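Local coordinates for transglutaminase-like enzymes, putative cysteine protease (PDB 3ISR), which probably acts as a cysteine hydrolase of the transglutaminase-like, papain-related kind, its substrate unknown, at residues B[30-35]-B[68-73]; B[47-52]-B[80-85]; B[148-153]-B[227-232]; B[179-184]-B[214-219]. One frame throughout, in Å; residues are numbered along the deposited sequence.

Interaction 1. Residues B[30-35]-B[68-73]; sequences FIFNVH and RFVRLK
Strands 30-32 and 69-73 run antiparallel, Phe30 facing Leu72 and Phe32 facing Val70 in hydrogen-bonded pairs, with Phe32 N to Val70 O the shortest of the four bonds at 2.8 Å and almost straight (176°). On the face carrying Phe30, Phe32, Val70 and Leu72, Leu72 CD1 meets Phe30 CD2 at 3.7 Å, and Val70 CG2 rests against Phe32 CB at the same distance. Ile31 CG2 lies on the other face, 3.9 Å from Phe69 CB. Beyond the paired strands His35 turns in: its CE1 touches Val70 CG1 at 3.4 Å, while CD2 sits over one face of the Arg68 guanidinium, 3.3 Å from NH2, with the two planes 60° apart. A bend at chi3 (64°) turns the guanidinium in beside His35, and its nitrogens are taken by Glu47, Glu59 and the carbonyl of Ala36. A methionine in place of Arg68 would probably cost Glu47 and Glu59 their salt bridges to this position and take away the group on which His35 CD2 rests. One water is shared by Val34 N, His35 ND1 and Arg68 O, 2.9 Å from the last. Where the strand pairing ends, this shared water and the His35-Arg68 packing carry the contact on, while the arginine's charge is met by Glu47 and Glu59.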
loop_
_atom_site.group_PDB
_atom_site.type_symbol
_atom_site.label_atom_id
_atom_site.label_comp_id
_atom_site.label_asym_id
_atom_site.label_seq_id
_atom_site.Cartn_x
_atom_site.Cartn_y
_atom_site.Cartn_z
ATOM N N PHE B 30 23.397 -15.039 -11.844
ATOM C CA PHE B 30 22.850 -13.922 -12.613
ATOM C C PHE B 30 22.069 -14.464 -13.784
ATOM O O PHE B 30 22.483 -15.437 -14.424
ATOM C CB PHE B 30 23.981 -13.053 -13.174
ATOM C CG PHE B 30 24.784 -12.359 -12.129
ATOM C CD1 PHE B 30 24.563 -11.016 -11.849
ATOM C CD2 PHE B 30 25.767 -13.043 -11.423
ATOM C CE1 PHE B 30 25.324 -10.362 -10.878
ATOM C CE2 PHE B 30 26.518 -12.402 -10.453
ATOM C CZ PHE B 30 26.287 -11.056 -10.176
ATOM N N ILE B 31 20.939 -13.839 -14.066
ATOM C CA ILE B 31 20.260 -14.068 -15.325
ATOM C C ILE B 31 20.154 -12.706 -15.956
ATOM O O ILE B 31 19.490 -11.807 -15.410
ATOM C CB ILE B 31 18.844 -14.640 -15.161
ATOM C CG1 ILE B 31 18.881 -15.929 -14.336
ATOM C CG2 ILE B 31 18.219 -14.904 -16.557
ATOM C CD1 ILE B 31 17.477 -16.510 -14.060
ATOM N N PHE B 32 20.813 -12.560 -17.100
ATOM C CA PHE B 32 20.866 -11.290 -17.784
ATOM C C PHE B 32 19.959 -11.264 -19.004
ATOM O O PHE B 32 19.683 -12.298 -19.607
ATOM C CB PHE B 32 22.299 -11.004 -18.250
ATOM C CG PHE B 32 23.263 -10.741 -17.137
ATOM C CD1 PHE B 32 23.141 -9.608 -16.349
ATOM C CD2 PHE B 32 24.324 -11.612 -16.907
ATOM C CE1 PHE B 32 24.050 -9.349 -15.332
ATOM C CE2 PHE B 32 25.240 -11.361 -15.896
ATOM C CZ PHE B 32 25.098 -10.228 -15.104
ATOM N N ASN B 33 19.524 -10.066 -19.381
ATOM C CA ASN B 33 18.788 -9.903 -20.620
ATOM C C ASN B 33 19.320 -8.714 -21.390
ATOM O O ASN B 33 18.796 -7.596 -21.240
ATOM C CB ASN B 33 17.298 -9.730 -20.341
ATOM C CG ASN B 33 16.471 -9.778 -21.595
ATOM O OD1 ASN B 33 16.837 -10.432 -22.596
ATOM N ND2 ASN B 33 15.349 -9.087 -21.563
ATOM N N VAL B 34 20.374 -8.956 -22.185
ATOM C CA VAL B 34 21.062 -7.892 -22.924
ATOM C C VAL B 34 21.132 -8.097 -24.444
ATOM O O VAL B 34 21.329 -7.130 -25.183
ATOM C CB VAL B 34 22.506 -7.589 -22.352
ATOM C CG1 VAL B 34 22.440 -7.252 -20.859
ATOM C CG2 VAL B 34 23.456 -8.754 -22.601
ATOM N N HIS B 35 20.988 -9.345 -24.903
ATOM C CA HIS B 35 20.989 -9.681 -26.330
ATOM C C HIS B 35 19.819 -9.077 -27.103
ATOM O O HIS B 35 18.678 -9.052 -26.606
ATOM C CB HIS B 35 20.892 -11.188 -26.491
ATOM C CG HIS B 35 22.168 -11.905 -26.204
ATOM N ND1 HIS B 35 22.639 -12.089 -24.922
ATOM C CD2 HIS B 35 23.080 -12.469 -27.031
ATOM C CE1 HIS B 35 23.791 -12.737 -24.974
ATOM N NE2 HIS B 35 24.079 -12.978 -26.242
ATOM N N ARG B 68 15.960 -13.308 -24.892
ATOM C CA ARG B 68 17.107 -14.191 -24.876
ATOM C C ARG B 68 17.807 -13.940 -23.571
ATOM O O ARG B 68 18.399 -12.874 -23.375
ATOM C CB ARG B 68 18.063 -13.857 -26.028
ATOM C CG ARG B 68 17.443 -14.083 -27.394
ATOM C CD ARG B 68 18.327 -13.534 -28.505
ATOM N NE ARG B 68 19.599 -14.244 -28.579
ATOM C CZ ARG B 68 20.686 -13.806 -29.220
ATOM N NH1 ARG B 68 20.684 -12.643 -29.863
ATOM N NH2 ARG B 68 21.789 -14.551 -29.229
ATOM N N PHE B 69 17.740 -14.915 -22.677
ATOM C CA PHE B 69 18.389 -14.791 -21.380
ATOM C C PHE B 69 19.751 -15.468 -21.401
ATOM O O PHE B 69 19.944 -16.428 -22.133
ATOM C CB PHE B 69 17.512 -15.430 -20.305
ATOM C CG PHE B 69 16.191 -14.729 -20.097
ATOM C CD1 PHE B 69 16.148 -13.460 -19.511
ATOM C CD2 PHE B 69 14.998 -15.344 -20.466
ATOM C CE1 PHE B 69 14.927 -12.792 -19.297
ATOM C CE2 PHE B 69 13.759 -14.709 -20.256
ATOM C CZ PHE B 69 13.719 -13.414 -19.663
ATOM N N VAL B 70 20.696 -14.960 -20.610
ATOM C CA VAL B 70 21.963 -15.664 -20.411
ATOM C C VAL B 70 22.236 -15.754 -18.927
ATOM O O VAL B 70 22.001 -14.796 -18.187
ATOM C CB VAL B 70 23.183 -14.997 -21.139
ATOM C CG1 VAL B 70 23.043 -15.104 -22.663
ATOM C CG2 VAL B 70 23.343 -13.558 -20.717
ATOM N N ARG B 71 22.732 -16.898 -18.484
ATOM C CA ARG B 71 22.982 -17.061 -17.064
ATOM C C ARG B 71 24.361 -17.612 -16.759
ATOM O O ARG B 71 24.920 -18.400 -17.532
ATOM C CB ARG B 71 21.900 -17.914 -16.398
ATOM C CG ARG B 71 21.688 -19.250 -17.042
ATOM C CD ARG B 71 20.673 -20.098 -16.256
ATOM N NE ARG B 71 20.276 -21.239 -17.067
ATOM C CZ ARG B 71 19.270 -22.058 -16.780
ATOM N NH1 ARG B 71 18.996 -23.064 -17.595
ATOM N NH2 ARG B 71 18.546 -21.873 -15.676
ATOM N N LEU B 72 24.884 -17.180 -15.617
ATOM C CA LEU B 72 26.193 -17.582 -15.133
ATOM C C LEU B 72 26.183 -17.506 -13.625
ATOM O O LEU B 72 25.327 -16.828 -13.040
ATOM C CB LEU B 72 27.286 -16.649 -15.686
ATOM C CG LEU B 72 27.246 -15.145 -15.395
ATOM C CD1 LEU B 72 27.703 -14.827 -13.975
ATOM C CD2 LEU B 72 28.171 -14.440 -16.401
ATOM N N LYS B 73 27.123 -18.201 -12.992
ATOM C CA LYS B 73 27.296 -18.079 -11.553
ATOM C C LYS B 73 28.678 -17.501 -11.243
ATOM O O LYS B 73 29.632 -17.728 -11.988
ATOM C CB LYS B 73 27.042 -19.417 -10.835
ATOM C CG LYS B 73 27.934 -20.582 -11.262
ATOM C CD LYS B 73 27.521 -21.892 -10.577
ATOM C CE LYS B 73 28.744 -22.803 -10.402
ATOM N NZ LYS B 73 28.400 -24.244 -10.184
HETATM O O HOH W 1 20.868 -11.595 -22.694
HETATM O O HOH W 2 16.515 -10.684 -25.824
#

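Interaction 2. Residues B[47-52]-B[80-85]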
loop_
_atom_site.group_PDB
_atom_site.type_symbol
_atom_site.label_atom_id
_atom_site.label_comp_id
_atom_site.label_asym_id
_atom_site.label_seq_id
_atom_site.Cartn_x
_atom_site.Cartn_y
_atom_site.Cartn_z
ATOM N N GLU B 47 26.986 -10.514 -33.739
ATOM C CA GLU B 47 27.030 -10.234 -32.299
ATOM C C GLU B 47 28.221 -10.896 -31.603
ATOM O O GLU B 47 28.707 -11.938 -32.042
ATOM C CB GLU B 47 25.712 -10.637 -31.603
ATOM C CG GLU B 47 25.467 -12.142 -31.520
ATOM C CD GLU B 47 24.173 -12.510 -30.805
ATOM O OE1 GLU B 47 23.407 -11.604 -30.413
ATOM O OE2 GLU B 47 23.915 -13.717 -30.642
ATOM N N SER B 48 28.661 -10.289 -30.503
ATOM C CA SER B 48 29.747 -10.825 -29.678
ATOM C C SER B 48 29.485 -10.594 -28.173
ATOM O O SER B 48 29.091 -9.494 -27.769
ATOM C CB SER B 48 31.083 -10.191 -30.108
ATOM O OG SER B 48 32.107 -10.449 -29.162
ATOM N N LEU B 49 29.701 -11.632 -27.363
ATOM C CA LEU B 49 29.523 -11.569 -25.911
ATOM C C LEU B 49 30.803 -11.984 -25.175
ATOM O O LEU B 49 31.260 -13.120 -25.311
ATOM C CB LEU B 49 28.351 -12.470 -25.476
ATOM C CG LEU B 49 28.022 -12.521 -23.987
ATOM C CD1 LEU B 49 27.294 -11.242 -23.566
ATOM C CD2 LEU B 49 27.170 -13.746 -23.696
ATOM N N ILE B 50 31.387 -11.055 -24.412
ATOM C CA ILE B 50 32.654 -11.298 -23.707
ATOM C C ILE B 50 32.503 -11.132 -22.202
ATOM O O ILE B 50 32.081 -10.075 -21.735
ATOM C CB ILE B 50 33.782 -10.326 -24.183
ATOM C CG1 ILE B 50 33.954 -10.358 -25.713
ATOM C CG2 ILE B 50 35.107 -10.608 -23.450
ATOM C CD1 ILE B 50 34.156 -11.757 -26.316
ATOM N N VAL B 51 32.871 -12.166 -21.452
ATOM C CA VAL B 51 32.899 -12.105 -19.986
ATOM C C VAL B 51 34.365 -11.982 -19.510
ATOM O O VAL B 51 35.229 -12.747 -19.944
ATOM C CB VAL B 51 32.194 -13.338 -19.350
ATOM C CG1 VAL B 51 32.212 -13.251 -17.826
ATOM C CG2 VAL B 51 30.725 -13.454 -19.841
ATOM N N THR B 52 34.641 -11.010 -18.642
ATOM C CA THR B 52 35.981 -10.838 -18.063
ATOM C C THR B 52 35.940 -11.035 -16.552
ATOM O O THR B 52 35.304 -10.250 -15.870
ATOM C CB THR B 52 36.535 -9.429 -18.345
ATOM O OG1 THR B 52 36.559 -9.205 -19.756
ATOM C CG2 THR B 52 37.962 -9.267 -17.768
ATOM N N PHE B 80 33.453 -9.278 -11.921
ATOM C CA PHE B 80 33.500 -9.665 -13.339
ATOM C C PHE B 80 32.846 -8.584 -14.188
ATOM O O PHE B 80 32.071 -7.789 -13.677
ATOM C CB PHE B 80 32.831 -11.026 -13.584
ATOM C CG PHE B 80 31.319 -10.989 -13.490
ATOM C CD1 PHE B 80 30.538 -10.836 -14.637
ATOM C CD2 PHE B 80 30.683 -11.102 -12.258
ATOM C CE1 PHE B 80 29.146 -10.803 -14.567
ATOM C CE2 PHE B 80 29.280 -11.052 -12.169
ATOM C CZ PHE B 80 28.516 -10.904 -13.332
ATOM N N SER B 81 33.188 -8.556 -15.472
ATOM C CA SER B 81 32.565 -7.657 -16.448
ATOM C C SER B 81 32.002 -8.467 -17.600
ATOM O O SER B 81 32.539 -9.520 -17.954
ATOM C CB SER B 81 33.578 -6.657 -17.007
ATOM O OG SER B 81 34.101 -5.861 -15.967
HETATM N N MSE B 82 30.912 -7.976 -18.175
HETATM C CA MSE B 82 30.304 -8.613 -19.324
HETATM C C MSE B 82 30.098 -7.553 -20.376
HETATM O O MSE B 82 29.563 -6.485 -20.081
HETATM C CB MSE B 82 28.954 -9.222 -18.943
HETATM C CG MSE B 82 28.315 -9.968 -20.095
HETATM SE SE MSE B 82 26.608 -10.733 -19.566
HETATM C CE MSE B 82 25.629 -9.044 -19.278
ATOM N N SER B 83 30.519 -7.843 -21.600
ATOM C CA SER B 83 30.414 -6.891 -22.699
ATOM C C SER B 83 29.641 -7.519 -23.852
ATOM O O SER B 83 29.952 -8.638 -24.251
ATOM C CB SER B 83 31.821 -6.503 -23.167
ATOM O OG SER B 83 31.760 -5.718 -24.341
ATOM N N TYR B 84 28.637 -6.805 -24.370
ATOM C CA TYR B 84 27.823 -7.266 -25.501
ATOM C C TYR B 84 27.865 -6.236 -26.614
ATOM O O TYR B 84 27.639 -5.041 -26.372
ATOM C CB TYR B 84 26.355 -7.526 -25.074
ATOM C CG TYR B 84 25.444 -7.918 -26.225
ATOM C CD1 TYR B 84 25.516 -9.185 -26.795
ATOM C CD2 TYR B 84 24.522 -7.012 -26.757
ATOM C CE1 TYR B 84 24.687 -9.555 -27.867
ATOM C CE2 TYR B 84 23.699 -7.367 -27.826
ATOM C CZ TYR B 84 23.786 -8.639 -28.368
ATOM O OH TYR B 84 22.964 -9.016 -29.407
ATOM N N THR B 85 28.140 -6.700 -27.837
ATOM C CA THR B 85 28.184 -5.831 -29.007
ATOM C C THR B 85 27.481 -6.509 -30.185
ATOM O O THR B 85 27.628 -7.717 -30.382
ATOM C CB THR B 85 29.667 -5.512 -29.378
ATOM O OG1 THR B 85 30.321 -4.945 -28.236
ATOM C CG2 THR B 85 29.755 -4.535 -30.534
HETATM O O HOH W 3 31.354 -7.601 -27.010
#
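Leu49 and Val51 on one strand and Met82 and Tyr84 on the other shape the apolar face of an antiparallel ribbon, in which Ser48-Thr85, Ile50-Ser83 and Thr52-Ser81 are the hydrogen-bonded pairs. The main bump is Leu49 CD1. With CG anti to the backbone N (chi1 -180°) the branch leans across the strand gap and enters the hollow between Met82 CG, 3.8 Å away, and Tyr84 CB, 4.1 Å away. Val51 fills the next dip, CG2 at 4.2 Å from Met82 CG and CG1 at 4.3 Å from Phe80 CD1, so the selenomethionine stem is flanked by two branched residues. At the far end Glu47 reaches across to the rim of the Tyr84 ring: the phenol OH donates to OE1 at 2.8 Å, in the ring plane, while the carboxylate stands 77° from that plane. A phenylalanine instead of Tyr84 would probably leave Glu47 OE1 and the backbone N of Ala36, another partner of the hydroxyl, each short of a bond. The reverse face is mostly serine and threonine, with Ile50 among them. There a water donates to Ser48 O at 3.0 Å and is hydrogen-bonded to the hydroxyls of Ser83 and Thr85. The ribbon thus has two chemistries: a hydrophobic side turned to Phe32 and Ile57, and a hydroxyl-rich side, where Ser81 and Ser83 bond to Thr21 and His17 of strand 12-24. Glu47, bonded to both tyrosine and Arg68, ends the greasy side with a charge.

Interaction 3. Residues B[148-153]-B[227-232]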
loop_
_atom_site.group_PDB
_atom_site.type_symbol
_atom_site.label_atom_id
_atom_site.label_comp_id
_atom_site.label_asym_id
_atom_site.label_seq_id
_atom_site.Cartn_x
_atom_site.Cartn_y
_atom_site.Cartn_z
ATOM N N ALA B 148 -3.892 9.088 -25.699
ATOM C CA ALA B 148 -4.265 9.973 -24.597
ATOM C C ALA B 148 -3.664 9.516 -23.266
ATOM O O ALA B 148 -3.305 10.353 -22.415
ATOM C CB ALA B 148 -5.773 10.082 -24.469
ATOM N N ILE B 149 -3.589 8.198 -23.083
ATOM C CA ILE B 149 -2.958 7.630 -21.895
ATOM C C ILE B 149 -1.495 8.060 -21.864
ATOM O O ILE B 149 -0.996 8.550 -20.840
ATOM C CB ILE B 149 -3.081 6.078 -21.867
ATOM C CG1 ILE B 149 -4.511 5.688 -21.485
ATOM C CG2 ILE B 149 -2.053 5.439 -20.858
ATOM C CD1 ILE B 149 -4.827 4.214 -21.700
ATOM N N THR B 150 -0.838 7.915 -23.012
ATOM C CA THR B 150 0.585 8.169 -23.163
ATOM C C THR B 150 0.863 9.644 -22.923
ATOM O O THR B 150 1.831 10.004 -22.234
ATOM C CB THR B 150 1.046 7.717 -24.575
ATOM O OG1 THR B 150 0.799 6.307 -24.705
ATOM C CG2 THR B 150 2.519 7.966 -24.773
ATOM N N ASP B 151 0.009 10.500 -23.475
ATOM C CA ASP B 151 0.173 11.937 -23.295
ATOM C C ASP B 151 -0.131 12.354 -21.845
ATOM O O ASP B 151 0.587 13.187 -21.272
ATOM C CB ASP B 151 -0.684 12.725 -24.303
ATOM C CG ASP B 151 -0.166 12.603 -25.751
ATOM O OD1 ASP B 151 1.000 12.158 -25.960
ATOM O OD2 ASP B 151 -0.932 12.959 -26.688
ATOM N N TRP B 152 -1.171 11.774 -21.245
ATOM C CA TRP B 152 -1.464 12.068 -19.839
ATOM C C TRP B 152 -0.244 11.748 -18.952
ATOM O O TRP B 152 0.139 12.552 -18.123
ATOM C CB TRP B 152 -2.714 11.321 -19.340
ATOM C CG TRP B 152 -3.094 11.743 -17.950
ATOM C CD1 TRP B 152 -3.948 12.745 -17.599
ATOM C CD2 TRP B 152 -2.576 11.203 -16.720
ATOM N NE1 TRP B 152 -4.014 12.850 -16.227
ATOM C CE2 TRP B 152 -3.170 11.924 -15.665
ATOM C CE3 TRP B 152 -1.666 10.178 -16.417
ATOM C CZ2 TRP B 152 -2.899 11.643 -14.316
ATOM C CZ3 TRP B 152 -1.385 9.903 -15.073
ATOM C CH2 TRP B 152 -1.997 10.642 -14.042
ATOM N N ILE B 153 0.375 10.587 -19.154
ATOM C CA ILE B 153 1.533 10.195 -18.349
ATOM C C ILE B 153 2.678 11.195 -18.544
ATOM O O ILE B 153 3.293 11.642 -17.578
ATOM C CB ILE B 153 1.991 8.758 -18.678
ATOM C CG1 ILE B 153 0.890 7.766 -18.275
ATOM C CG2 ILE B 153 3.314 8.426 -17.963
ATOM C CD1 ILE B 153 1.093 6.338 -18.818
ATOM N N ILE B 227 1.285 -1.867 -31.355
ATOM C CA ILE B 227 1.670 -0.515 -31.691
ATOM C C ILE B 227 2.495 0.002 -30.521
ATOM O O ILE B 227 2.049 -0.075 -29.380
ATOM C CB ILE B 227 0.447 0.407 -31.869
ATOM C CG1 ILE B 227 -0.550 -0.141 -32.923
ATOM C CG2 ILE B 227 0.890 1.842 -32.216
ATOM C CD1 ILE B 227 0.026 -0.337 -34.353
ATOM N N ILE B 228 3.664 0.558 -30.818
ATOM C CA ILE B 228 4.573 1.027 -29.779
ATOM C C ILE B 228 4.268 2.440 -29.279
ATOM O O ILE B 228 3.888 3.326 -30.056
ATOM C CB ILE B 228 6.052 0.900 -30.236
ATOM C CG1 ILE B 228 6.978 0.983 -29.003
ATOM C CG2 ILE B 228 6.406 1.935 -31.304
ATOM C CD1 ILE B 228 8.215 0.111 -29.109
ATOM N N PHE B 229 4.445 2.655 -27.973
ATOM C CA PHE B 229 4.178 3.956 -27.340
ATOM C C PHE B 229 5.239 4.209 -26.284
ATOM O O PHE B 229 5.720 3.273 -25.664
ATOM C CB PHE B 229 2.824 3.959 -26.634
ATOM C CG PHE B 229 1.651 3.899 -27.566
ATOM C CD1 PHE B 229 1.032 5.064 -27.998
ATOM C CD2 PHE B 229 1.163 2.668 -28.007
ATOM C CE1 PHE B 229 -0.072 5.009 -28.876
ATOM C CE2 PHE B 229 0.075 2.598 -28.891
ATOM C CZ PHE B 229 -0.543 3.770 -29.323
ATOM N N ASP B 230 5.582 5.468 -26.046
ATOM C CA ASP B 230 6.607 5.773 -25.050
ATOM C C ASP B 230 6.266 7.090 -24.396
ATOM O O ASP B 230 6.531 8.145 -24.956
ATOM C CB ASP B 230 8.002 5.833 -25.704
ATOM C CG ASP B 230 9.098 6.244 -24.739
ATOM O OD1 ASP B 230 8.864 6.353 -23.522
ATOM O OD2 ASP B 230 10.232 6.492 -25.207
ATOM N N ALA B 231 5.683 7.018 -23.205
ATOM C CA ALA B 231 5.240 8.202 -22.494
ATOM C C ALA B 231 6.367 9.083 -21.983
ATOM O O ALA B 231 6.096 10.212 -21.571
ATOM C CB ALA B 231 4.284 7.831 -21.348
ATOM N N THR B 232 7.617 8.613 -22.016
ATOM C CA THR B 232 8.734 9.499 -21.614
ATOM C C THR B 232 9.033 10.547 -22.676
ATOM O O THR B 232 9.608 11.592 -22.374
ATOM C CB THR B 232 10.073 8.753 -21.325
ATOM O OG1 THR B 232 10.602 8.209 -22.544
ATOM C CG2 THR B 232 9.885 7.648 -20.272
#
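Apolar packing brings Ala231 against helix 142-156, where Thr150 and Ile153, one turn apart, receive it. Ala231 CB lies 3.6 Å from Ile153 CG2 and approaches the helix backbone as well, 3.4 Å from Thr150 O. The methyl of Thr150, CG2, lies opposite the backbone N (OG1 at chi1 -61°) and meets the 230-231 backbone, 3.6 Å from Ala231 CA. With Ala231 CA only 4.7 Å from Thr150 CA, the small residue lets the loop run close to the helix.

The mixed contact is made by Thr150 OG1, which comes obliquely to the Phe229 ring at 3.5 Å from CD1, the two side chains crossing at about a right angle. This hydroxyl is already bonded to Val146 O one turn back, so the helix itself meets its polar need and the ring can sit beside it.

Two polar bonds lie within the loop, and a third leaves it. Asp230 OD1 accepts Thr232 N at 3.0 Å, an Asx turn, and Thr232 OG1 at 2.7 Å, both from the same face of the carboxylate. Two bonds thereby fix the rotation of the group, and OD2 is bonded to His215 NE2, as expected of the aspartate in a Cys-His-Asp triad of transglutaminase-like enzymes. The chemistry implies a division of labour: apolar packing sets the loop on the helix, while the turn orients the probable third member of the triad.

Interaction 4. Residues B[179-184]-B[214-219]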
loop_
_atom_site.group_PDB
_atom_site.type_symbol
_atom_site.label_atom_id
_atom_site.label_comp_id
_atom_site.label_asym_id
_atom_site.label_seq_id
_atom_site.Cartn_x
_atom_site.Cartn_y
_atom_site.Cartn_z
ATOM N N GLY B 179 9.157 8.992 -11.817
ATOM C CA GLY B 179 9.756 7.708 -12.132
ATOM C C GLY B 179 10.709 7.845 -13.298
ATOM O O GLY B 179 11.045 8.968 -13.702
ATOM N N VAL B 180 11.148 6.697 -13.809
ATOM C CA VAL B 180 12.034 6.624 -14.963
ATOM C C VAL B 180 11.328 5.731 -15.987
ATOM O O VAL B 180 10.148 5.396 -15.795
ATOM C CB VAL B 180 13.434 6.097 -14.586
ATOM C CG1 VAL B 180 14.226 7.171 -13.796
ATOM C CG2 VAL B 180 13.341 4.782 -13.786
ATOM N N CYS B 181 11.997 5.361 -17.073
ATOM C CA CYS B 181 11.256 4.712 -18.161
ATOM C C CYS B 181 10.488 3.450 -17.724
ATOM O O CYS B 181 9.371 3.241 -18.161
ATOM C CB CYS B 181 12.151 4.433 -19.376
ATOM S SG CYS B 181 13.536 3.342 -19.083
ATOM N N ARG B 182 11.088 2.604 -16.885
ATOM C CA ARG B 182 10.397 1.383 -16.426
ATOM C C ARG B 182 9.019 1.688 -15.815
ATOM O O ARG B 182 8.016 0.983 -16.057
ATOM C CB ARG B 182 11.288 0.674 -15.407
ATOM C CG ARG B 182 10.723 -0.583 -14.720
ATOM C CD ARG B 182 11.809 -1.009 -13.703
ATOM N NE ARG B 182 11.608 -2.305 -13.058
ATOM C CZ ARG B 182 10.788 -2.538 -12.021
ATOM N NH1 ARG B 182 10.002 -1.569 -11.520
ATOM N NH2 ARG B 182 10.740 -3.767 -11.503
ATOM N N ASP B 183 8.974 2.771 -15.050
ATOM C CA ASP B 183 7.755 3.187 -14.377
ATOM C C ASP B 183 6.729 3.769 -15.342
ATOM O O ASP B 183 5.534 3.539 -15.179
ATOM C CB ASP B 183 8.106 4.213 -13.293
ATOM C CG ASP B 183 9.196 3.718 -12.349
ATOM O OD1 ASP B 183 9.020 2.657 -11.704
ATOM O OD2 ASP B 183 10.266 4.360 -12.281
ATOM N N PHE B 184 7.179 4.565 -16.310
ATOM C CA PHE B 184 6.283 5.120 -17.327
ATOM C C PHE B 184 5.678 3.996 -18.168
ATOM O O PHE B 184 4.499 4.035 -18.530
ATOM C CB PHE B 184 7.050 6.072 -18.261
ATOM C CG PHE B 184 7.290 7.457 -17.706
ATOM C CD1 PHE B 184 8.038 7.654 -16.542
ATOM C CD2 PHE B 184 6.850 8.573 -18.404
ATOM C CE1 PHE B 184 8.295 8.942 -16.053
ATOM C CE2 PHE B 184 7.110 9.885 -17.923
ATOM C CZ PHE B 184 7.834 10.066 -16.759
ATOM N N PHE B 214 19.696 1.516 -21.225
ATOM C CA PHE B 214 18.647 0.605 -21.710
ATOM C C PHE B 214 17.351 1.376 -21.620
ATOM O O PHE B 214 17.234 2.290 -20.808
ATOM C CB PHE B 214 18.553 -0.649 -20.842
ATOM C CG PHE B 214 19.709 -1.598 -21.010
ATOM C CD1 PHE B 214 19.880 -2.303 -22.190
ATOM C CD2 PHE B 214 20.624 -1.788 -19.980
ATOM C CE1 PHE B 214 20.956 -3.193 -22.346
ATOM C CE2 PHE B 214 21.705 -2.680 -20.130
ATOM C CZ PHE B 214 21.855 -3.385 -21.319
ATOM N N HIS B 215 16.383 1.049 -22.467
ATOM C CA HIS B 215 15.169 1.822 -22.484
ATOM C C HIS B 215 13.994 0.887 -22.324
ATOM O O HIS B 215 14.077 -0.273 -22.716
ATOM C CB HIS B 215 15.048 2.612 -23.788
ATOM C CG HIS B 215 14.020 3.694 -23.729
ATOM N ND1 HIS B 215 14.054 4.692 -22.782
ATOM C CD2 HIS B 215 12.930 3.932 -24.489
ATOM C CE1 HIS B 215 13.032 5.506 -22.964
ATOM N NE2 HIS B 215 12.331 5.065 -23.994
ATOM N N ALA B 216 12.923 1.385 -21.731
ATOM C CA ALA B 216 11.689 0.607 -21.593
ATOM C C ALA B 216 10.491 1.429 -22.036
ATOM O O ALA B 216 10.393 2.602 -21.699
ATOM C CB ALA B 216 11.510 0.136 -20.119
ATOM N N CYS B 217 9.582 0.810 -22.792
ATOM C CA CYS B 217 8.314 1.423 -23.107
ATOM C C CYS B 217 7.254 0.336 -23.242
ATOM O O CYS B 217 7.368 -0.731 -22.627
ATOM C CB CYS B 217 8.410 2.331 -24.326
ATOM S SG CYS B 217 9.146 1.547 -25.746
ATOM N N PHE B 218 6.192 0.603 -23.986
ATOM C CA PHE B 218 5.137 -0.397 -24.061
ATOM C C PHE B 218 4.496 -0.470 -25.436
ATOM O O PHE B 218 4.669 0.444 -26.260
ATOM C CB PHE B 218 4.096 -0.185 -22.942
ATOM C CG PHE B 218 3.156 0.981 -23.158
ATOM C CD1 PHE B 218 1.877 0.776 -23.677
ATOM C CD2 PHE B 218 3.518 2.267 -22.777
ATOM C CE1 PHE B 218 1.002 1.868 -23.862
ATOM C CE2 PHE B 218 2.673 3.336 -22.958
ATOM C CZ PHE B 218 1.411 3.146 -23.478
ATOM N N GLU B 219 3.772 -1.561 -25.684
ATOM C CA GLU B 219 3.057 -1.741 -26.934
ATOM C C GLU B 219 1.639 -2.130 -26.600
ATOM O O GLU B 219 1.411 -2.830 -25.625
ATOM C CB GLU B 219 3.714 -2.827 -27.789
ATOM C CG GLU B 219 5.152 -2.473 -28.254
ATOM C CD GLU B 219 5.839 -3.647 -28.942
ATOM O OE1 GLU B 219 5.810 -4.762 -28.381
ATOM O OE2 GLU B 219 6.415 -3.465 -30.042
#
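Cys181, the first residue of helix 181-194, reaches across to the start of strand 215-222. Its CB stands 3.4 Å from Ala216 O and 3.8 Å from His215 CE1. From there chi1 of 61° sets SG between the backbone N and the carbonyl carbon, bringing the sulfur 3.3 Å from Ala216 N and 3.9 Å from Ala216 CB. The imidazole of His215 is met obliquely, SG being 4.0 Å from ND1 and 45° off the ring normal. A cysteine at a helix N-terminus beside a histidine on a neighbouring strand is the arrangement of the papain-like and transglutaminase-like active site, and Cys181 and His215 are probably the nucleophile and its histidine, with Asp230 bonded to the far nitrogen of the ring. Just before the helix, Val180 N donates to the anti lone pair of Asp183 OD2 at 2.9 Å, an oxygen that Thr164 also engages. Arg182, the next residue on, brings its CA to 4.1 Å from Ala216 CB.

In the fold
Interactions 1 and 2 belong to the N-terminal beta domain, their centres 11 Å apart, and the salt bridge from Arg68 NH2 to Glu47 OE2, 2.7 Å, ties them together; His35 packs on Tyr84 across the junction. Interactions 3 and 4 lie in the transglutaminase-like part, with centres 10 Å apart. They share neighbouring strands of one sheet, and the probable hydrogen bond of His215 NE2 with Asp230 OD2, 2.8 Å, unites the likely Cys181-His215-Asp230 triad across both. The two pairs meet where Val34 CG1 touches Phe214 CZ at 3.9 Å, one residue before His215, although the centres of interactions 1 and 4 are about 20 Å apart. Interaction 2 stays about 7 Å from interaction 4 at the nearest atoms.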